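Local coordinates for protein leucine--tRNA ligase (Agrobacterium radiobacter, PDB 5AH5) that probably attaches L-leucine to tRNA(Leu) at the expense of ATP, as a class I aminoacyl-tRNA synthetase, releasing AMP and diphosphate, at residues H533-K542 and F552-Y560. Sequence-based numbering, arbitrary orientation.
Sequences HLIYSRFITK and FDEPFVELY. With LSS (5'-O-(L-leucylsulfamoyl)adenosine), chain I.
Arg538 grips Glu554 side-on, NE bonding to OE1 at 3.0 Å and NH2 to OE2 at 2.8 Å, each carboxylate oxygen offering its syn lone pair. Guanidinium and carboxylate lie nearly coplanar, 14° apart, and the two almost straight bonds fix the rotation of both groups. Glu554 starts out pointing away from the helix; the bend at chi2 (-76°) folds its carboxylate back. Lys542 NZ meets the same OE2 from above the carboxylate plane, 2.8 Å away, and also holds Asp553 O and OD2, so one ammonium ties together two acids and a carbonyl. Asp203 is a further salt-bridge partner of this lysine, while Asp553 OD1 is hydrogen-bonded to His545 ND1. Although tightly bonded, this end faces solvent more: Asp553 and Glu554 are partly exposed, Arg538 and Lys542 buried.

Packing closes up toward Pro555 and Phe556, both buried. Thr541 OG1, hydrogen-bonded to Ser537 O, lies 3.6 Å from Pro555 CB; its CG2 rests on the Asp553-Glu554 backbone, beside the partly exposed Phe552 ring. Pro555 CB in turn covers the centre of one face of the Phe556 ring, whose edge (CE2) lies 3.5 Å from Ser537 OG, a hydroxyl already donating to His533 O. Beyond it, Leu534 CD1 and Leu559 CD2 touch tip to tip. C11 of the bound adenylate analogue's leucyl side chain lies over one face of the His533 ring, toward its rim, and Ser537 OG more distantly over the other; Tyr523 OH is hydrogen-bonded to His533 NE2.

Helix 533-546 is the crossover of a beta-alpha-beta unit in the Rossmann-type catalytic domain, linking strand 520-524 to its parallel neighbour, edge strand 556-560; helix 197-202 packs on Lys542, helix 212-222 on Ile535 and Leu559.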
ATOM      1  N   HIS B 533      -5.991   4.836  -1.630  1.00 23.87           N
ATOM      2  CA  HIS B 533      -6.447   3.825  -0.691  1.00 24.06           C
ATOM      3  C   HIS B 533      -5.699   3.875   0.662  1.00 25.90           C
ATOM      4  O   HIS B 533      -6.321   3.681   1.718  1.00 27.58           O
ATOM      5  CB  HIS B 533      -6.390   2.456  -1.350  1.00 24.55           C
ATOM      6  CG  HIS B 533      -6.317   1.292  -0.390  1.00 27.38           C
ATOM      7  ND1 HIS B 533      -7.398   0.859   0.342  1.00 27.66           N
ATOM      8  CD2 HIS B 533      -5.313   0.407  -0.128  1.00 30.17           C
ATOM      9  CE1 HIS B 533      -7.051  -0.203   1.059  1.00 29.28           C
ATOM     10  NE2 HIS B 533      -5.784  -0.485   0.813  1.00 28.40           N
ATOM     11  N   LEU B 534      -4.398   4.221   0.658  1.00 24.66           N
ATOM     12  CA  LEU B 534      -3.610   4.258   1.894  1.00 25.63           C
ATOM     13  C   LEU B 534      -3.987   5.447   2.749  1.00 25.60           C
ATOM     14  O   LEU B 534      -3.767   5.415   3.934  1.00 30.35           O
ATOM     15  CB  LEU B 534      -2.072   4.256   1.570  1.00 27.75           C
ATOM     16  CG  LEU B 534      -1.548   2.974   0.887  1.00 27.70           C
ATOM     17  CD1 LEU B 534      -0.132   3.061   0.328  1.00 31.27           C
ATOM     18  CD2 LEU B 534      -1.691   1.777   1.846  1.00 26.15           C
ATOM     19  N   ILE B 535      -4.542   6.529   2.192  1.00 26.00           N
ATOM     20  CA  ILE B 535      -5.133   7.552   3.076  1.00 29.80           C
ATOM     21  C   ILE B 535      -6.485   7.085   3.572  1.00 28.68           C
ATOM     22  O   ILE B 535      -6.756   7.130   4.744  1.00 32.26           O
ATOM     23  CB  ILE B 535      -5.398   8.871   2.357  1.00 36.45           C
ATOM     24  CG1 ILE B 535      -4.091   9.591   2.109  1.00 42.74           C
ATOM     25  CG2 ILE B 535      -6.310   9.782   3.206  1.00 42.85           C
ATOM     26  CD1 ILE B 535      -3.534  10.297   3.325  1.00 46.86           C
ATOM     27  N   TYR B 536      -7.379   6.730   2.643  1.00 29.27           N
ATOM     28  CA  TYR B 536      -8.771   6.414   3.046  1.00 28.54           C
ATOM     29  C   TYR B 536      -8.889   5.259   4.080  1.00 27.78           C
ATOM     30  O   TYR B 536      -9.646   5.347   5.020  1.00 28.83           O
ATOM     31  CB  TYR B 536      -9.572   6.052   1.811  1.00 29.42           C
ATOM     32  CG  TYR B 536      -9.752   7.147   0.767  1.00 25.82           C
ATOM     33  CD1 TYR B 536     -10.130   8.435   1.113  1.00 29.72           C
ATOM     34  CD2 TYR B 536      -9.550   6.872  -0.548  1.00 27.30           C
ATOM     35  CE1 TYR B 536     -10.280   9.439   0.136  1.00 30.92           C
ATOM     36  CE2 TYR B 536      -9.755   7.828  -1.543  1.00 29.80           C
ATOM     37  CZ  TYR B 536     -10.111   9.102  -1.200  1.00 29.82           C
ATOM     38  OH  TYR B 536     -10.255   9.985  -2.221  1.00 33.01           O
ATOM     39  N   SER B 537      -8.177   4.158   3.830  1.00 31.55           N
ATOM     40  CA  SER B 537      -8.078   2.992   4.734  1.00 30.96           C
ATOM     41  C   SER B 537      -7.593   3.366   6.141  1.00 33.08           C
ATOM     42  O   SER B 537      -8.128   2.861   7.153  1.00 27.73           O
ATOM     43  CB  SER B 537      -7.140   1.930   4.115  1.00 34.84           C
ATOM     44  OG  SER B 537      -5.808   2.429   3.986  1.00 31.38           O
ATOM     45  N   ARG B 538      -6.589   4.250   6.234  1.00 30.60           N
ATOM     46  CA  ARG B 538      -6.181   4.687   7.560  1.00 31.60           C
ATOM     47  C   ARG B 538      -7.314   5.502   8.189  1.00 31.69           C
ATOM     48  O   ARG B 538      -7.615   5.341   9.370  1.00 29.53           O
ATOM     49  CB  ARG B 538      -4.876   5.478   7.538  1.00 29.77           C
ATOM     50  CG  ARG B 538      -3.678   4.669   7.046  1.00 30.00           C
ATOM     51  CD  ARG B 538      -2.438   5.582   6.968  1.00 32.18           C
ATOM     52  NE  ARG B 538      -2.193   6.094   8.327  1.00 31.83           N
ATOM     53  CZ  ARG B 538      -2.031   7.368   8.691  1.00 33.45           C
ATOM     54  NH1 ARG B 538      -1.939   8.362   7.810  1.00 35.65           N
ATOM     55  NH2 ARG B 538      -1.902   7.637   9.987  1.00 36.39           N
ATOM     56  N   PHE B 539      -7.957   6.355   7.401  1.00 30.40           N
ATOM     57  CA  PHE B 539      -9.042   7.180   7.930  1.00 31.54           C
ATOM     58  C   PHE B 539     -10.225   6.318   8.439  1.00 30.76           C
ATOM     59  O   PHE B 539     -10.734   6.501   9.546  1.00 29.60           O
ATOM     60  CB  PHE B 539      -9.509   8.184   6.861  1.00 35.58           C
ATOM     61  CG  PHE B 539     -10.846   8.810   7.149  1.00 34.69           C
ATOM     62  CD1 PHE B 539     -11.088   9.445   8.354  1.00 36.50           C
ATOM     63  CD2 PHE B 539     -11.862   8.771   6.203  1.00 39.89           C
ATOM     64  CE1 PHE B 539     -12.312  10.043   8.626  1.00 40.18           C
ATOM     65  CE2 PHE B 539     -13.107   9.346   6.471  1.00 39.67           C
ATOM     66  CZ  PHE B 539     -13.326   9.989   7.683  1.00 37.36           C
ATOM     67  N   ILE B 540     -10.607   5.331   7.663  1.00 27.61           N
ATOM     68  CA  ILE B 540     -11.826   4.564   7.992  1.00 31.23           C
ATOM     69  C   ILE B 540     -11.520   3.642   9.164  1.00 28.53           C
ATOM     70  O   ILE B 540     -12.427   3.341   9.954  1.00 27.41           O
ATOM     71  CB  ILE B 540     -12.430   3.867   6.734  1.00 28.78           C
ATOM     72  CG1 ILE B 540     -13.106   4.920   5.848  1.00 32.36           C
ATOM     73  CG2 ILE B 540     -13.402   2.734   7.029  1.00 27.25           C
ATOM     74  CD1 ILE B 540     -14.212   5.698   6.500  1.00 34.13           C
ATOM     75  N   THR B 541     -10.240   3.264   9.334  1.00 27.15           N
ATOM     76  CA  THR B 541      -9.855   2.418  10.476  1.00 25.44           C
ATOM     77  C   THR B 541     -10.024   3.174  11.789  1.00 27.09           C
ATOM     78  O   THR B 541     -10.607   2.672  12.751  1.00 29.54           O
ATOM     79  CB  THR B 541      -8.472   1.804  10.243  1.00 29.62           C
ATOM     80  OG1 THR B 541      -8.554   0.937   9.090  1.00 28.70           O
ATOM     81  CG2 THR B 541      -8.002   0.973  11.490  1.00 28.94           C
ATOM     82  N   LYS B 542      -9.626   4.434  11.788  1.00 29.32           N
ATOM     83  CA  LYS B 542      -9.792   5.278  12.958  1.00 31.22           C
ATOM     84  C   LYS B 542     -11.264   5.526  13.259  1.00 33.06           C
ATOM     85  O   LYS B 542     -11.696   5.485  14.394  1.00 42.24           O
ATOM     86  CB  LYS B 542      -9.036   6.593  12.728  1.00 31.78           C
ATOM     87  CG  LYS B 542      -7.517   6.344  12.544  1.00 32.16           C
ATOM     88  CD  LYS B 542      -6.721   7.610  12.538  1.00 34.35           C
ATOM     89  CE  LYS B 542      -5.228   7.393  12.251  1.00 38.74           C
ATOM     90  NZ  LYS B 542      -4.595   6.368  13.143  1.00 40.03           N
ATOM     91  N   PHE B 552      -8.117  -1.351  17.337  1.00 38.11           N
ATOM     92  CA  PHE B 552      -6.809  -0.880  16.847  1.00 35.04           C
ATOM     93  C   PHE B 552      -7.058   0.291  15.934  1.00 35.07           C
ATOM     94  O   PHE B 552      -8.169   0.480  15.435  1.00 35.56           O
ATOM     95  CB  PHE B 552      -6.022  -2.007  16.157  1.00 33.89           C
ATOM     96  CG  PHE B 552      -6.777  -2.675  15.061  1.00 33.19           C
ATOM     97  CD1 PHE B 552      -7.653  -3.718  15.340  1.00 32.45           C
ATOM     98  CD2 PHE B 552      -6.676  -2.206  13.757  1.00 34.48           C
ATOM     99  CE1 PHE B 552      -8.355  -4.339  14.330  1.00 35.44           C
ATOM    100  CE2 PHE B 552      -7.421  -2.785  12.751  1.00 36.39           C
ATOM    101  CZ  PHE B 552      -8.263  -3.857  13.032  1.00 37.25           C
ATOM    102  N   ASP B 553      -6.027   1.077  15.718  1.00 32.95           N
ATOM    103  CA  ASP B 553      -6.149   2.418  15.177  1.00 36.33           C
ATOM    104  C   ASP B 553      -5.451   2.566  13.850  1.00 35.02           C
ATOM    105  O   ASP B 553      -5.518   3.634  13.244  1.00 34.09           O
ATOM    106  CB  ASP B 553      -5.522   3.411  16.188  1.00 40.13           C
ATOM    107  CG  ASP B 553      -6.100   4.803  16.079  1.00 46.37           C
ATOM    108  OD1 ASP B 553      -7.340   4.933  16.189  1.00 53.57           O
ATOM    109  OD2 ASP B 553      -5.351   5.771  15.913  1.00 44.58           O
ATOM    110  N   GLU B 554      -4.749   1.525  13.402  1.00 33.73           N
ATOM    111  CA  GLU B 554      -3.993   1.582  12.151  1.00 34.51           C
ATOM    112  C   GLU B 554      -4.144   0.269  11.492  1.00 33.39           C
ATOM    113  O   GLU B 554      -4.005  -0.727  12.167  1.00 31.11           O
ATOM    114  CB  GLU B 554      -2.485   1.850  12.365  1.00 35.69           C
ATOM    115  CG  GLU B 554      -2.212   3.305  12.679  1.00 36.66           C
ATOM    116  CD  GLU B 554      -2.277   4.243  11.470  1.00 36.04           C
ATOM    117  OE1 GLU B 554      -2.180   3.812  10.283  1.00 32.88           O
ATOM    118  OE2 GLU B 554      -2.387   5.451  11.718  1.00 33.94           O
ATOM    119  N   PRO B 555      -4.455   0.255  10.176  1.00 28.67           N
ATOM    120  CA  PRO B 555      -4.780  -1.002   9.525  1.00 29.93           C
ATOM    121  C   PRO B 555      -3.623  -1.903   9.242  1.00 29.54           C
ATOM    122  O   PRO B 555      -3.833  -3.110   9.161  1.00 31.62           O
ATOM    123  CB  PRO B 555      -5.366  -0.540   8.169  1.00 31.53           C
ATOM    124  CG  PRO B 555      -4.771   0.815   7.966  1.00 29.40           C
ATOM    125  CD  PRO B 555      -4.771   1.394   9.320  1.00 27.53           C
ATOM    126  N   PHE B 556      -2.453  -1.323   8.931  1.00 27.79           N
ATOM    127  CA  PHE B 556      -1.359  -2.098   8.344  1.00 30.80           C
ATOM    128  C   PHE B 556      -0.026  -1.787   9.107  1.00 28.04           C
ATOM    129  O   PHE B 556       0.386  -0.641   9.207  1.00 32.70           O
ATOM    130  CB  PHE B 556      -1.206  -1.795   6.848  1.00 29.27           C
ATOM    131  CG  PHE B 556      -2.519  -1.756   6.061  1.00 31.47           C
ATOM    132  CD1 PHE B 556      -3.278  -2.892   5.897  1.00 28.29           C
ATOM    133  CD2 PHE B 556      -2.921  -0.583   5.390  1.00 30.67           C
ATOM    134  CE1 PHE B 556      -4.484  -2.843   5.161  1.00 30.48           C
ATOM    135  CE2 PHE B 556      -4.089  -0.549   4.626  1.00 30.43           C
ATOM    136  CZ  PHE B 556      -4.895  -1.680   4.564  1.00 28.18           C
ATOM    137  N   VAL B 557       0.570  -2.791   9.703  1.00 31.49           N
ATOM    138  CA  VAL B 557       1.780  -2.577  10.513  1.00 30.73           C
ATOM    139  C   VAL B 557       2.974  -2.246   9.611  1.00 29.74           C
ATOM    140  O   VAL B 557       3.538  -1.180   9.701  1.00 33.36           O
ATOM    141  CB  VAL B 557       2.084  -3.772  11.442  1.00 33.48           C
ATOM    142  CG1 VAL B 557       3.451  -3.588  12.174  1.00 33.61           C
ATOM    143  CG2 VAL B 557       1.007  -3.890  12.482  1.00 33.65           C
ATOM    144  N   GLU B 558       3.293  -3.172   8.735  1.00 27.91           N
ATOM    145  CA  GLU B 558       4.364  -3.072   7.760  1.00 36.09           C
ATOM    146  C   GLU B 558       3.751  -2.979   6.322  1.00 32.85           C
ATOM    147  O   GLU B 558       2.930  -3.786   5.990  1.00 31.79           O
ATOM    148  CB  GLU B 558       5.219  -4.318   7.913  1.00 39.77           C
ATOM    149  CG  GLU B 558       6.615  -4.238   7.360  1.00 62.23           C
ATOM    150  CD  GLU B 558       7.660  -3.675   8.314  1.00 62.80           C
ATOM    151  OE1 GLU B 558       7.651  -4.114   9.489  1.00 62.75           O
ATOM    152  OE2 GLU B 558       8.490  -2.835   7.851  1.00 57.90           O
ATOM    153  N   LEU B 559       4.105  -1.935   5.567  1.00 28.97           N
ATOM    154  CA  LEU B 559       3.774  -1.734   4.168  1.00 28.30           C
ATOM    155  C   LEU B 559       5.006  -1.907   3.293  1.00 29.93           C
ATOM    156  O   LEU B 559       5.972  -1.233   3.458  1.00 35.23           O
ATOM    157  CB  LEU B 559       3.213  -0.329   3.950  1.00 26.81           C
ATOM    158  CG  LEU B 559       3.039   0.170   2.544  1.00 27.80           C
ATOM    159  CD1 LEU B 559       1.818  -0.543   1.937  1.00 33.08           C
ATOM    160  CD2 LEU B 559       2.739   1.653   2.492  1.00 30.24           C
ATOM    161  N   TYR B 560       4.910  -2.783   2.319  1.00 29.28           N
ATOM    162  CA  TYR B 560       5.895  -2.963   1.317  1.00 27.72           C
ATOM    163  C   TYR B 560       5.317  -2.606  -0.071  1.00 30.77           C
ATOM    164  O   TYR B 560       4.266  -3.129  -0.495  1.00 28.19           O
ATOM    165  CB  TYR B 560       6.270  -4.415   1.336  1.00 28.89           C
ATOM    166  CG  TYR B 560       7.059  -4.815   2.586  1.00 30.62           C
ATOM    167  CD1 TYR B 560       8.419  -4.464   2.743  1.00 31.03           C
ATOM    168  CD2 TYR B 560       6.449  -5.497   3.607  1.00 33.04           C
ATOM    169  CE1 TYR B 560       9.131  -4.840   3.880  1.00 29.09           C
ATOM    170  CE2 TYR B 560       7.139  -5.862   4.764  1.00 33.57           C
ATOM    171  CZ  TYR B 560       8.487  -5.561   4.882  1.00 36.02           C
ATOM    172  OH  TYR B 560       9.141  -5.968   6.023  1.00 37.85           O
TER
HETATM  173  C1  LSS I1818      -5.817  -1.770  -7.408  1.00 26.69           C
HETATM  174  N1  LSS I1818       3.887  -3.882 -11.556  1.00 26.41           N
HETATM  175  O1  LSS I1818      -4.915  -0.967  -7.497  1.00 28.41           O
HETATM  176  S1  LSS I1818      -5.014  -3.051  -9.355  1.00 26.30           S
HETATM  177  C2  LSS I1818       3.816  -4.058 -10.238  1.00 29.83           C
HETATM  178  N2  LSS I1818      -5.969  -2.787  -8.236  1.00 25.39           N
HETATM  179  O2  LSS I1818       0.313  -1.864  -7.535  1.00 28.72           O
HETATM  180  N3  LSS I1818       2.648  -4.063  -9.559  1.00 30.16           N
HETATM  181  O3  LSS I1818      -0.742  -3.362  -5.473  1.00 27.32           O
HETATM  182  C4  LSS I1818       1.499  -3.889 -10.254  1.00 29.75           C
HETATM  183  N4  LSS I1818      -8.064  -2.427  -6.538  1.00 23.97           N
HETATM  184  O4  LSS I1818      -1.231  -4.958  -8.318  1.00 25.84           O
HETATM  185  C5  LSS I1818       1.519  -3.614 -11.616  1.00 30.17           C
HETATM  186  O5  LSS I1818      -3.588  -3.374  -8.714  1.00 29.97           O
HETATM  187  C6  LSS I1818       2.741  -3.588 -12.266  1.00 31.26           C
HETATM  188  N6  LSS I1818       2.761  -3.381 -13.608  1.00 27.78           N
HETATM  189  C7  LSS I1818      -7.144  -1.470  -3.721  1.00 20.27           C
HETATM  190  N7  LSS I1818       0.236  -3.432 -12.021  1.00 32.34           N
HETATM  191  C8  LSS I1818      -0.568  -3.534 -10.927  1.00 30.58           C
HETATM  192  C9  LSS I1818      -6.255  -1.756  -4.934  1.00 22.91           C
HETATM  193  N9  LSS I1818       0.216  -3.844  -9.861  1.00 30.27           N
HETATM  194  CA  LSS I1818      -6.856  -1.584  -6.341  1.00 26.07           C
HETATM  195  C10 LSS I1818      -7.424   0.039  -3.655  1.00 24.17           C
HETATM  196  C11 LSS I1818      -6.436  -2.057  -2.448  1.00 20.24           C
HETATM  197  O1A LSS I1818      -4.722  -1.995 -10.334  1.00 25.13           O
HETATM  198  C21 LSS I1818      -0.191  -4.007  -8.480  1.00 25.88           C
HETATM  199  C22 LSS I1818      -0.715  -2.743  -7.894  1.00 26.36           C
HETATM  200  C23 LSS I1818      -1.525  -3.235  -6.692  1.00 27.04           C
HETATM  201  C24 LSS I1818      -2.021  -4.568  -7.213  1.00 25.13           C
HETATM  202  C25 LSS I1818      -3.419  -4.477  -7.829  1.00 27.58           C
HETATM  203  O2A LSS I1818      -5.327  -4.274 -10.063  1.00 20.07           O